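Local coordinates for ABC transporter substrate binding protein (Ribose) (Agrobacterium vitis S4, PDB 4WT7), which probably binds a carbohydrate for uptake by an ABC transporter and holds d-allitol in its pocket, at residues Tyr51-Ala56 against Leu278-Ile283; Lys76-Leu81 against Asp103-Arg108. One frame throughout, in Å; residues are numbered along the deposited sequence.

Contact 1 (Tyr51-Ala56 against Leu278-Ile283); sequences YNAQIA and LGRQAI
Gly-279 meets Gln-54 where helices 45-60 and 275-290 pack side by side in the N-terminal lobe of a type 1 periplasmic binding protein fold. Both helices lie on the same side of that lobe's parallel sheet. The short segments run in the same general direction, 38° apart, and their axes come within 7.4 Å. That is close for two helices, and glycine allows it. CA of Gly-279 and CA of Gln-54 are 4.7 Å apart. The carbonyl O of Gly-279 touches CG of Gln-54 at 3.5 Å. The amide of Gln-54 does not bond across the interface; its NE2 turns back to the backbone O of Ala-50.

Arg-280 comes next and borders the contact. Its chain bends at chi3 (-65°), and NH1 comes 4.0 Å from CB of Ala-53. NH1 of Arg-280 also donates, at a long 3.3 Å, to the O of a water lying in the guanidinium plane at its edge. This water O in turn donates to the carbonyl O of Ala-53 at 2.7 Å, so it bridges the two helices. The other terminal nitrogen, NH2, forms a salt bridge with Glu-277.

Ile-283, one turn on from Gly-279, packs against Gln-54. The two side chains cross at about a right angle. Val-93 of strand 91-95 touches both of them from the sheet. With CG1 turned away from its own carbonyl carbon (chi1 -53°), Ile-283 brings that atom to CB of Gln-54 at 3.9 Å. CG1 of Ile-283 comes closer still to the backbone O of Gln-54, at 3.6 Å.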
ATOM      1  N   TYR A  51      -1.518   6.336   9.603  1.00  8.93           N
ATOM      2  CA  TYR A  51      -1.459   7.699  10.091  1.00  9.06           C
ATOM      3  C   TYR A  51      -1.976   7.806  11.515  1.00  9.19           C
ATOM      4  O   TYR A  51      -1.242   8.249  12.404  1.00  9.23           O
ATOM      5  CB  TYR A  51      -2.226   8.612   9.132  1.00  9.18           C
ATOM      6  CG  TYR A  51      -2.181  10.120   9.398  1.00  9.34           C
ATOM      7  CD1 TYR A  51      -0.989  10.841   9.298  1.00  9.30           C
ATOM      8  CD2 TYR A  51      -3.350  10.821   9.692  1.00  9.55           C
ATOM      9  CE1 TYR A  51      -0.957  12.205   9.505  1.00  9.47           C
ATOM     10  CE2 TYR A  51      -3.340  12.181   9.906  1.00  9.73           C
ATOM     11  CZ  TYR A  51      -2.133  12.872   9.800  1.00  9.68           C
ATOM     12  OH  TYR A  51      -2.109  14.226   9.990  1.00  9.87           O
ATOM     13  N   ASN A  52      -3.215   7.391  11.774  1.00 12.90           N
ATOM     14  CA  ASN A  52      -3.743   7.476  13.144  1.00 13.40           C
ATOM     15  C   ASN A  52      -2.909   6.741  14.219  1.00 13.10           C
ATOM     16  O   ASN A  52      -2.722   7.242  15.342  1.00 12.88           O
ATOM     17  CB  ASN A  52      -5.208   7.006  13.187  1.00 11.59           C
ATOM     18  CG  ASN A  52      -6.141   8.035  12.584  1.00 13.45           C
ATOM     19  OD1 ASN A  52      -5.741   9.166  12.354  1.00 11.54           O
ATOM     20  ND2 ASN A  52      -7.390   7.647  12.326  1.00 14.36           N
ATOM     21  N   ALA A  53      -2.402   5.569  13.869  1.00 12.36           N
ATOM     22  CA  ALA A  53      -1.663   4.760  14.822  1.00 11.97           C
ATOM     23  C   ALA A  53      -0.327   5.399  15.154  1.00 13.00           C
ATOM     24  O   ALA A  53       0.214   5.165  16.223  1.00 13.43           O
ATOM     25  CB  ALA A  53      -1.443   3.361  14.265  1.00 12.64           C
ATOM     26  N   GLN A  54       0.236   6.171  14.231  1.00  9.07           N
ATOM     27  CA  GLN A  54       1.474   6.888  14.538  1.00  9.08           C
ATOM     28  C   GLN A  54       1.167   8.001  15.557  1.00  9.29           C
ATOM     29  O   GLN A  54       1.859   8.173  16.561  1.00  9.37           O
ATOM     30  CB  GLN A  54       2.050   7.544  13.279  1.00  9.00           C
ATOM     31  CG  GLN A  54       2.805   6.663  12.364  1.00  8.81           C
ATOM     32  CD  GLN A  54       3.201   7.396  11.095  1.00  8.76           C
ATOM     33  OE1 GLN A  54       4.239   8.049  11.049  1.00  8.75           O
ATOM     34  NE2 GLN A  54       2.352   7.311  10.062  1.00  8.74           N
ATOM     35  N   ILE A  55       0.110   8.740  15.288  0.93 10.58           N
ATOM     36  CA  ILE A  55      -0.261   9.847  16.137  0.93 11.82           C
ATOM     37  C   ILE A  55      -0.530   9.295  17.534  0.93 11.55           C
ATOM     38  O   ILE A  55       0.006   9.790  18.521  0.93 13.12           O
ATOM     39  CB  ILE A  55      -1.499  10.523  15.557  0.93 11.43           C
ATOM     40  CG1 ILE A  55      -1.117  11.279  14.281  0.93 12.71           C
ATOM     41  CG2 ILE A  55      -2.159  11.418  16.581  0.93 10.82           C
ATOM     42  CD1 ILE A  55      -2.302  11.856  13.501  0.93 10.92           C
ATOM     43  N   ALA A  56      -1.347   8.245  17.596  1.00 12.59           N
ATOM     44  CA  ALA A  56      -1.678   7.587  18.852  1.00 13.09           C
ATOM     45  C   ALA A  56      -0.410   7.193  19.583  1.00 11.33           C
ATOM     46  O   ALA A  56      -0.278   7.453  20.774  1.00 14.36           O
ATOM     47  CB  ALA A  56      -2.545   6.350  18.593  1.00 13.27           C
ATOM     48  N   LEU A 278       2.268  -1.180  11.337  1.00  8.86           N
ATOM     49  CA  LEU A 278       3.332  -0.443  10.670  1.00  8.67           C
ATOM     50  C   LEU A 278       3.533   0.937  11.282  1.00  8.82           C
ATOM     51  O   LEU A 278       4.660   1.357  11.511  1.00  8.74           O
ATOM     52  CB  LEU A 278       3.040  -0.302   9.174  1.00  8.60           C
ATOM     53  CG  LEU A 278       3.414  -1.568   8.421  1.00  8.43           C
ATOM     54  CD1 LEU A 278       2.576  -1.687   7.142  1.00  8.57           C
ATOM     55  CD2 LEU A 278       4.909  -1.593   8.134  1.00  8.26           C
ATOM     56  N   GLY A 279       2.446   1.656  11.514  1.00 10.26           N
ATOM     57  CA  GLY A 279       2.537   2.970  12.132  1.00 11.44           C
ATOM     58  C   GLY A 279       3.147   2.935  13.528  1.00 11.50           C
ATOM     59  O   GLY A 279       4.012   3.753  13.866  1.00 12.45           O
ATOM     60  N   ARG A 280       2.713   1.993  14.354  1.00 13.14           N
ATOM     61  CA  ARG A 280       3.317   1.846  15.686  1.00 12.30           C
ATOM     62  C   ARG A 280       4.777   1.480  15.614  1.00 12.56           C
ATOM     63  O   ARG A 280       5.594   2.013  16.350  1.00 13.94           O
ATOM     64  CB  ARG A 280       2.552   0.817  16.536  1.00 14.33           C
ATOM     65  CG  ARG A 280       1.329   1.409  17.180  1.00 19.30           C
ATOM     66  CD  ARG A 280       0.700   0.448  18.200  1.00 18.61           C
ATOM     67  NE  ARG A 280       0.186  -0.758  17.563  1.00 17.84           N
ATOM     68  CZ  ARG A 280      -0.975  -0.842  16.901  1.00 20.54           C
ATOM     69  NH1 ARG A 280      -1.763   0.219  16.763  1.00 19.69           N
ATOM     70  NH2 ARG A 280      -1.343  -2.006  16.366  1.00 19.46           N
ATOM     71  N   GLN A 281       5.124   0.593  14.702  1.00 15.02           N
ATOM     72  CA  GLN A 281       6.519   0.253  14.540  1.00 14.28           C
ATOM     73  C   GLN A 281       7.365   1.469  14.216  1.00 13.18           C
ATOM     74  O   GLN A 281       8.446   1.674  14.808  1.00 14.41           O
ATOM     75  CB  GLN A 281       6.700  -0.765  13.440  1.00 15.04           C
ATOM     76  CG  GLN A 281       8.006  -1.491  13.610  1.00 17.31           C
ATOM     77  CD  GLN A 281       8.318  -2.364  12.437  1.00 19.48           C
ATOM     78  OE1 GLN A 281       8.449  -3.583  12.582  1.00 19.03           O
ATOM     79  NE2 GLN A 281       8.463  -1.751  11.254  1.00 19.39           N
ATOM     80  N   ALA A 282       6.885   2.279  13.275  1.00  8.87           N
ATOM     81  CA  ALA A 282       7.652   3.461  12.875  1.00  8.92           C
ATOM     82  C   ALA A 282       7.981   4.299  14.123  1.00  9.22           C
ATOM     83  O   ALA A 282       9.128   4.660  14.339  1.00  9.26           O
ATOM     84  CB  ALA A 282       6.895   4.297  11.846  1.00  8.98           C
ATOM     85  N   ILE A 283       6.965   4.578  14.946  1.00 11.28           N
ATOM     86  CA  ILE A 283       7.161   5.395  16.138  1.00 12.28           C
ATOM     87  C   ILE A 283       8.015   4.689  17.210  1.00  9.91           C
ATOM     88  O   ILE A 283       8.851   5.322  17.881  1.00 10.64           O
ATOM     89  CB  ILE A 283       5.832   5.853  16.739  1.00 11.52           C
ATOM     90  CG1 ILE A 283       4.982   6.546  15.678  1.00 13.38           C
ATOM     91  CG2 ILE A 283       6.090   6.834  17.833  1.00 11.19           C
ATOM     92  CD1 ILE A 283       5.755   7.598  14.858  1.00 11.54           C
TER
HETATM   93  O   HOH W   1      -1.009   3.261  17.748  1.00 13.24           O

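Contact 2 (Lys76-Leu81 against Asp103-Arg108)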
ATOM      1  N   LYS A  76       0.771  20.129  -1.666  1.00 13.23           N
ATOM      2  CA  LYS A  76       0.578  20.223  -0.217  1.00 12.66           C
ATOM      3  C   LYS A  76       1.595  19.325   0.510  1.00 14.05           C
ATOM      4  O   LYS A  76       2.072  19.658   1.592  1.00 15.89           O
ATOM      5  CB  LYS A  76      -0.842  19.838   0.176  1.00 12.77           C
ATOM      6  CG  LYS A  76      -1.906  20.828  -0.339  1.00 17.48           C
ATOM      7  CD  LYS A  76      -3.374  20.343  -0.171  1.00 24.83           C
ATOM      8  CE  LYS A  76      -3.996  20.637   1.220  1.00 22.44           C
ATOM      9  NZ  LYS A  76      -3.535  19.685   2.359  1.00 20.25           N
ATOM     10  N   LEU A  77       1.977  18.219  -0.109  1.00  9.75           N
ATOM     11  CA  LEU A  77       2.880  17.293   0.547  1.00  9.52           C
ATOM     12  C   LEU A  77       4.257  17.957   0.693  1.00  9.48           C
ATOM     13  O   LEU A  77       4.885  17.925   1.771  1.00  9.43           O
ATOM     14  CB  LEU A  77       2.986  16.027  -0.270  1.00  9.54           C
ATOM     15  CG  LEU A  77       3.924  14.936   0.256  1.00  9.45           C
ATOM     16  CD1 LEU A  77       3.678  14.657   1.722  1.00  9.11           C
ATOM     17  CD2 LEU A  77       3.665  13.721  -0.598  1.00  9.01           C
ATOM     18  N   VAL A  78       4.722  18.544  -0.400  1.00  9.52           N
ATOM     19  CA  VAL A  78       5.986  19.267  -0.365  1.00  9.51           C
ATOM     20  C   VAL A  78       5.894  20.422   0.635  1.00  9.70           C
ATOM     21  O   VAL A  78       6.809  20.632   1.437  1.00  9.67           O
ATOM     22  CB  VAL A  78       6.383  19.743  -1.787  1.00  9.55           C
ATOM     23  CG1 VAL A  78       7.496  20.768  -1.743  1.00  9.61           C
ATOM     24  CG2 VAL A  78       6.769  18.559  -2.610  1.00  9.35           C
ATOM     25  N   ALA A  79       4.779  21.156   0.608  1.00  9.92           N
ATOM     26  CA  ALA A  79       4.693  22.368   1.395  1.00 10.15           C
ATOM     27  C   ALA A  79       4.657  22.039   2.872  1.00 12.34           C
ATOM     28  O   ALA A  79       5.210  22.780   3.679  1.00 12.05           O
ATOM     29  CB  ALA A  79       3.489  23.196   0.999  1.00 10.41           C
ATOM     30  N   GLN A  80       3.991  20.947   3.241  1.00 10.24           N
ATOM     31  CA  GLN A  80       3.944  20.554   4.652  1.00 10.00           C
ATOM     32  C   GLN A  80       5.272  19.979   5.155  1.00  9.82           C
ATOM     33  O   GLN A  80       5.638  20.162   6.328  1.00  9.88           O
ATOM     34  CB  GLN A  80       2.765  19.612   4.919  1.00  9.96           C
ATOM     35  CG  GLN A  80       2.922  18.159   4.367  1.00  9.70           C
ATOM     36  CD  GLN A  80       1.624  17.379   4.452  1.00  9.71           C
ATOM     37  OE1 GLN A  80       0.571  17.962   4.352  1.00  9.91           O
ATOM     38  NE2 GLN A  80       1.703  16.059   4.630  1.00  9.52           N
ATOM     39  N   LEU A  81       6.011  19.279   4.310  1.00  9.61           N
ATOM     40  CA  LEU A  81       7.360  18.858   4.720  1.00  9.47           C
ATOM     41  C   LEU A  81       8.282  20.043   4.948  1.00  9.61           C
ATOM     42  O   LEU A  81       9.116  20.025   5.864  1.00  9.61           O
ATOM     43  CB  LEU A  81       7.969  17.896   3.720  1.00  9.25           C
ATOM     44  CG  LEU A  81       7.298  16.526   3.725  1.00  9.11           C
ATOM     45  CD1 LEU A  81       7.562  15.809   2.424  1.00  8.97           C
ATOM     46  CD2 LEU A  81       7.810  15.728   4.912  1.00  9.02           C
ATOM     47  N   ASP A 103      11.484  12.798  -2.177  1.00 10.54           N
ATOM     48  CA  ASP A 103      12.893  12.549  -1.865  1.00  9.37           C
ATOM     49  C   ASP A 103      13.720  13.827  -1.648  1.00 10.28           C
ATOM     50  O   ASP A 103      14.557  13.889  -0.739  1.00  9.52           O
ATOM     51  CB  ASP A 103      13.514  11.665  -2.931  1.00  9.79           C
ATOM     52  CG  ASP A 103      14.239  10.474  -2.354  1.00 11.17           C
ATOM     53  OD1 ASP A 103      14.143  10.225  -1.136  1.00 10.66           O
ATOM     54  OD2 ASP A 103      14.891   9.767  -3.150  1.00 12.65           O
ATOM     55  N   PRO A 104      13.522  14.854  -2.487  1.00 12.96           N
ATOM     56  CA  PRO A 104      14.335  16.055  -2.219  1.00 11.11           C
ATOM     57  C   PRO A 104      14.086  16.651  -0.835  1.00 14.21           C
ATOM     58  O   PRO A 104      14.971  17.290  -0.214  1.00 11.32           O
ATOM     59  CB  PRO A 104      13.873  17.031  -3.310  1.00 11.89           C
ATOM     60  CG  PRO A 104      13.539  16.100  -4.499  1.00 12.30           C
ATOM     61  CD  PRO A 104      12.902  14.875  -3.830  1.00 10.53           C
ATOM     62  N   TRP A 105      12.881  16.427  -0.321  1.00 11.15           N
ATOM     63  CA  TRP A 105      12.525  17.049   0.936  1.00 10.44           C
ATOM     64  C   TRP A 105      12.962  16.200   2.097  1.00 10.92           C
ATOM     65  O   TRP A 105      13.348  16.725   3.134  1.00 11.12           O
ATOM     66  CB  TRP A 105      11.038  17.390   0.945  1.00 12.73           C
ATOM     67  CG  TRP A 105      10.836  18.280  -0.194  1.00 13.75           C
ATOM     68  CD1 TRP A 105      10.191  18.005  -1.364  1.00 12.33           C
ATOM     69  CD2 TRP A 105      11.408  19.583  -0.340  1.00 12.65           C
ATOM     70  NE1 TRP A 105      10.277  19.093  -2.213  1.00 12.88           N
ATOM     71  CE2 TRP A 105      11.032  20.064  -1.608  1.00 15.44           C
ATOM     72  CE3 TRP A 105      12.199  20.380   0.483  1.00 15.60           C
ATOM     73  CZ2 TRP A 105      11.405  21.331  -2.064  1.00 16.16           C
ATOM     74  CZ3 TRP A 105      12.574  21.631   0.029  1.00 15.55           C
ATOM     75  CH2 TRP A 105      12.184  22.089  -1.247  1.00 14.93           C
ATOM     76  N   LEU A 106      12.917  14.896   1.923  1.00  8.59           N
ATOM     77  CA  LEU A 106      13.468  14.014   2.928  1.00  8.52           C
ATOM     78  C   LEU A 106      14.994  14.302   3.023  1.00  8.53           C
ATOM     79  O   LEU A 106      15.574  14.318   4.121  1.00  8.57           O
ATOM     80  CB  LEU A 106      13.252  12.572   2.527  1.00  8.38           C
ATOM     81  CG  LEU A 106      11.801  12.105   2.308  1.00  8.37           C
ATOM     82  CD1 LEU A 106      11.786  10.608   2.055  1.00  8.24           C
ATOM     83  CD2 LEU A 106      10.907  12.475   3.435  1.00  8.47           C
ATOM     84  N   LYS A 107      15.635  14.533   1.883  1.00  9.52           N
ATOM     85  CA  LYS A 107      17.075  14.856   1.905  1.00  9.54           C
ATOM     86  C   LYS A 107      17.332  16.179   2.666  1.00 10.54           C
ATOM     87  O   LYS A 107      18.201  16.253   3.545  1.00  9.87           O
ATOM     88  CB  LYS A 107      17.660  14.932   0.477  1.00  9.49           C
ATOM     89  CG  LYS A 107      19.171  15.299   0.436  1.00 10.20           C
ATOM     90  CD  LYS A 107      19.688  15.405  -1.019  1.00 13.97           C
ATOM     91  CE  LYS A 107      21.239  15.351  -1.071  1.00 14.87           C
ATOM     92  NZ  LYS A 107      21.803  16.450  -0.220  1.00 16.55           N
ATOM     93  N   ARG A 108      16.546  17.198   2.340  1.00 12.73           N
ATOM     94  CA  ARG A 108      16.655  18.490   2.968  1.00 14.40           C
ATOM     95  C   ARG A 108      16.503  18.354   4.479  1.00 14.53           C
ATOM     96  O   ARG A 108      17.212  18.975   5.239  1.00 15.26           O
ATOM     97  CB  ARG A 108      15.575  19.417   2.373  1.00 17.87           C
ATOM     98  CG  ARG A 108      15.516  20.790   2.960  1.00 17.93           C
ATOM     99  CD  ARG A 108      16.782  21.609   2.653  1.00 20.76           C
ATOM    100  NE  ARG A 108      16.891  21.994   1.237  1.00 20.64           N
ATOM    101  CZ  ARG A 108      16.300  23.066   0.702  1.00 20.03           C
ATOM    102  NH1 ARG A 108      15.558  23.886   1.445  1.00 19.67           N
ATOM    103  NH2 ARG A 108      16.467  23.334  -0.580  1.00 23.94           N
TER
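Trp-105 is the hub of this contact between two neighbouring helices of a Rossmann-like alpha/beta lobe; Val-78 and Leu-81 meet it with similar shares. It is apolar, with no hydrogen bond across the two segments.

The aliphatic-aromatic part comes first. CG1 of Val-78 approaches the pyrrole side of the indole obliquely. It is 3.3 Å from NE1 of Trp-105, a tight approach, and 3.6 Å from CE2 of the same ring. The second branch also takes part, with CG2 of Val-78 3.7 Å from CD1 of Trp-105. Both methyls reach NE1 from the same side of the ring. The chi1 of Trp-105 (-59°) swings the indole across to Val-78. CB of Pro-104 lies toward the rim on the side of the indole away from Val-78. CZ3 of Trp-105 lies over a face of the Arg-108 guanidinium.

The purely aliphatic part is looser in distance. CD1 of Leu-81 meets CB of Trp-105 at 4.1 Å, where the indole joins the backbone. Here the two backbones are nearest, with CA of Leu-81 and CA of Trp-105 6.7 Å apart.

Around the pair, helix 99-111 adds Val-101 against Val-78 and Ile-102 against Leu-81. Gln-82 of helix 74-87 touches Trp-105. Leu-81 and Leu-106 both rest on Gln-94 of strand 91-95, which joins the two helices in sequence and lies in the parallel sheet.

From the N terminus, the chain passes strand 34-39 and enters helix 45-60, the first half of contact 1. Strand 64-69 and helix 74-87 follow, then strand 91-95 and helix 99-111, which closes contact 2 after a short excursion of 21 residues. After strands 116-119 and 129-131 of the first lobe's sheet, the chain crosses to the second lobe and returns to the first in helix 275-290, where contact 1 closes across 221 residues. Contact 2 is thus wholly enclosed by contact 1, and they do not cross. Their centres are 20 Å apart, on opposite sides of the parallel sheet. Contact 2 joins successive helices; contact 1 ties the returning chain to the first helix.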